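Local coordinates for TipC2 (PDB 6DHX), which probably acts as an immunity protein (antitoxin) that recognises an antibacterial toxin exported by the type VII secretion system, at residues R103-N108 and K122-K127. Numbering follows the deposited sequence.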
loop_
_atom_site.group_PDB
_atom_site.type_symbol
_atom_site.label_atom_id
_atom_site.label_comp_id
_atom_site.label_asym_id
_atom_site.label_seq_id
_atom_site.Cartn_x
_atom_site.Cartn_y
_atom_site.Cartn_z
ATOM N N ARG A 103 -10.959 -9.708 8.423
ATOM C CA ARG A 103 -10.391 -8.408 8.075
ATOM C C ARG A 103 -10.495 -8.208 6.576
ATOM O O ARG A 103 -10.403 -9.167 5.798
ATOM C CB ARG A 103 -8.896 -8.267 8.498
ATOM C CG ARG A 103 -8.635 -8.653 9.995
ATOM C CD ARG A 103 -7.220 -8.212 10.407
ATOM N NE ARG A 103 -6.154 -8.709 9.523
ATOM C CZ ARG A 103 -5.626 -9.935 9.617
ATOM N NH1 ARG A 103 -6.083 -10.781 10.533
ATOM N NH2 ARG A 103 -4.651 -10.312 8.790
ATOM N N VAL A 104 -10.700 -6.972 6.173
ATOM C CA VAL A 104 -10.559 -6.595 4.777
ATOM C C VAL A 104 -9.148 -6.067 4.560
ATOM O O VAL A 104 -8.542 -5.457 5.442
ATOM C CB VAL A 104 -11.625 -5.554 4.389
ATOM C CG1 VAL A 104 -11.326 -4.195 5.081
ATOM C CG2 VAL A 104 -11.721 -5.394 2.907
ATOM N N ARG A 105 -8.590 -6.369 3.402
ATOM C CA ARG A 105 -7.265 -5.890 3.036
ATOM C C ARG A 105 -7.428 -5.114 1.754
ATOM O O ARG A 105 -7.913 -5.663 0.763
ATOM C CB ARG A 105 -6.303 -7.042 2.808
ATOM C CG ARG A 105 -6.448 -8.201 3.751
ATOM C CD ARG A 105 -5.609 -9.374 3.219
ATOM N NE ARG A 105 -4.189 -9.307 3.602
ATOM C CZ ARG A 105 -3.230 -8.612 2.988
ATOM N NH1 ARG A 105 -1.983 -8.667 3.450
ATOM N NH2 ARG A 105 -3.507 -7.835 1.955
ATOM N N ILE A 106 -7.030 -3.851 1.748
ATOM C CA ILE A 106 -7.108 -3.079 0.522
ATOM C C ILE A 106 -5.677 -2.905 0.026
ATOM O O ILE A 106 -4.799 -2.436 0.768
ATOM C CB ILE A 106 -7.861 -1.752 0.742
ATOM C CG1 ILE A 106 -9.334 -2.099 1.040
ATOM C CG2 ILE A 106 -7.845 -0.888 -0.485
ATOM C CD1 ILE A 106 -10.195 -0.893 1.468
ATOM N N TRP A 107 -5.466 -3.292 -1.224
ATOM C CA TRP A 107 -4.182 -3.620 -1.818
ATOM C C TRP A 107 -3.978 -2.708 -3.013
ATOM O O TRP A 107 -4.773 -2.743 -3.961
ATOM C CB TRP A 107 -4.296 -5.084 -2.257
ATOM C CG TRP A 107 -3.174 -5.777 -2.715
ATOM C CD1 TRP A 107 -2.742 -5.893 -4.011
ATOM C CD2 TRP A 107 -2.334 -6.599 -1.935
ATOM N NE1 TRP A 107 -1.669 -6.732 -4.073
ATOM C CE2 TRP A 107 -1.388 -7.177 -2.809
ATOM C CE3 TRP A 107 -2.293 -6.920 -0.584
ATOM C CZ2 TRP A 107 -0.391 -8.046 -2.365
ATOM C CZ3 TRP A 107 -1.293 -7.777 -0.144
ATOM C CH2 TRP A 107 -0.362 -8.330 -1.030
ATOM N N ASN A 108 -2.924 -1.885 -2.990
ATOM C CA ASN A 108 -2.822 -0.812 -3.979
ATOM C C ASN A 108 -1.431 -0.899 -4.561
ATOM O O ASN A 108 -0.465 -0.478 -3.909
ATOM C CB ASN A 108 -3.052 0.545 -3.345
ATOM C CG ASN A 108 -4.316 0.547 -2.485
ATOM O OD1 ASN A 108 -5.419 0.608 -3.045
ATOM N ND2 ASN A 108 -4.171 0.431 -1.148
ATOM N N LYS A 122 -9.054 -7.814 -0.752
ATOM C CA LYS A 122 -8.900 -9.188 -0.306
ATOM C C LYS A 122 -9.502 -9.320 1.090
ATOM O O LYS A 122 -9.818 -8.326 1.764
ATOM C CB LYS A 122 -7.407 -9.584 -0.282
ATOM C CG LYS A 122 -6.679 -9.489 -1.635
ATOM C CD LYS A 122 -5.188 -9.828 -1.436
ATOM C CE LYS A 122 -4.318 -9.551 -2.683
ATOM N NZ LYS A 122 -5.119 -9.017 -3.792
ATOM N N ILE A 123 -9.638 -10.564 1.540
ATOM C CA ILE A 123 -10.169 -10.881 2.850
ATOM C C ILE A 123 -9.139 -11.716 3.599
ATOM O O ILE A 123 -8.444 -12.541 3.000
ATOM C CB ILE A 123 -11.517 -11.643 2.728
ATOM C CG1 ILE A 123 -12.589 -10.717 2.125
ATOM C CG2 ILE A 123 -11.927 -12.203 4.037
ATOM C CD1 ILE A 123 -13.058 -9.588 3.098
ATOM N N ALA A 124 -9.022 -11.488 4.903
ATOM C CA ALA A 124 -8.279 -12.373 5.794
ATOM C C ALA A 124 -9.229 -12.960 6.829
ATOM O O ALA A 124 -9.982 -12.221 7.473
ATOM C CB ALA A 124 -7.135 -11.617 6.500
ATOM N N LEU A 125 -9.204 -14.289 6.972
ATOM C CA LEU A 125 -9.950 -14.999 8.006
ATOM C C LEU A 125 -8.999 -15.404 9.113
ATOM O O LEU A 125 -7.982 -16.049 8.849
ATOM C CB LEU A 125 -10.625 -16.249 7.448
ATOM C CG LEU A 125 -11.604 -16.042 6.313
ATOM C CD1 LEU A 125 -12.303 -17.380 6.008
ATOM C CD2 LEU A 125 -12.603 -14.968 6.698
ATOM N N GLU A 126 -9.323 -15.032 10.344
ATOM C CA GLU A 126 -8.452 -15.345 11.466
ATOM C C GLU A 126 -8.932 -16.632 12.110
ATOM O O GLU A 126 -10.042 -16.681 12.649
ATOM C CB GLU A 126 -8.449 -14.223 12.491
ATOM C CG GLU A 126 -8.059 -12.895 11.925
ATOM C CD GLU A 126 -8.391 -11.782 12.899
ATOM O OE1 GLU A 126 -8.968 -12.092 13.964
ATOM O OE2 GLU A 126 -8.068 -10.613 12.603
ATOM N N LYS A 127 -8.113 -17.669 12.041
ATOM C CA LYS A 127 -8.425 -18.960 12.645
ATOM C C LYS A 127 -7.415 -19.218 13.762
ATOM O O LYS A 127 -6.538 -20.083 13.651
ATOM C CB LYS A 127 -8.421 -20.068 11.587
#
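R103 and A124 face each other as a hydrogen-bonded pair in the antiparallel hairpin of strands 102-111 and 116-127, joined by R103 N to A124 O at 2.9 Å and by the reciprocal A124 N to R103 O. R105 and K122 form the next such pair, through R105 N to K122 O and K122 N to R105 O. Between them the non-hydrogen-bonded pair V104 and I123 turns to the opposite face, against helix 137-146, where V104 meets L144 and I123 meets V140 and Y143; across the hairpin this side is sparse, V104 CG2 and I123 CD1 being only loosely apposed at 4.4 Å.

The tight part is the buried middle of the arginine face, formed by R103, R105 and A124. A124 CB packs over one face of the R103 guanidinium, 3.6 Å from NH2 and offset toward its rim. E95 of the neighbouring strand binds R105 NE and R103 NH2, and D131 also takes NH2.

Partly exposed residues flank this middle. At one end E126 OE2 lies in the guanidinium plane of R103, 2.9 Å from NH1, in a salt bridge that meets the anti side of the carboxylate, 18° out of its plane. The bend at chi3 (-54°) turns the R103 head toward this partner. At the other, the K122 chain crosses W107, with NZ in a cation-pi contact 3.9 Å from the centroid of the five-membered ring and CE in a CH-pi contact. E95, E126 and D131, with the indole face of W107, thus probably offset the positive charge of R103, R105 and K122, and R103 couples the hairpin to both its neighbours.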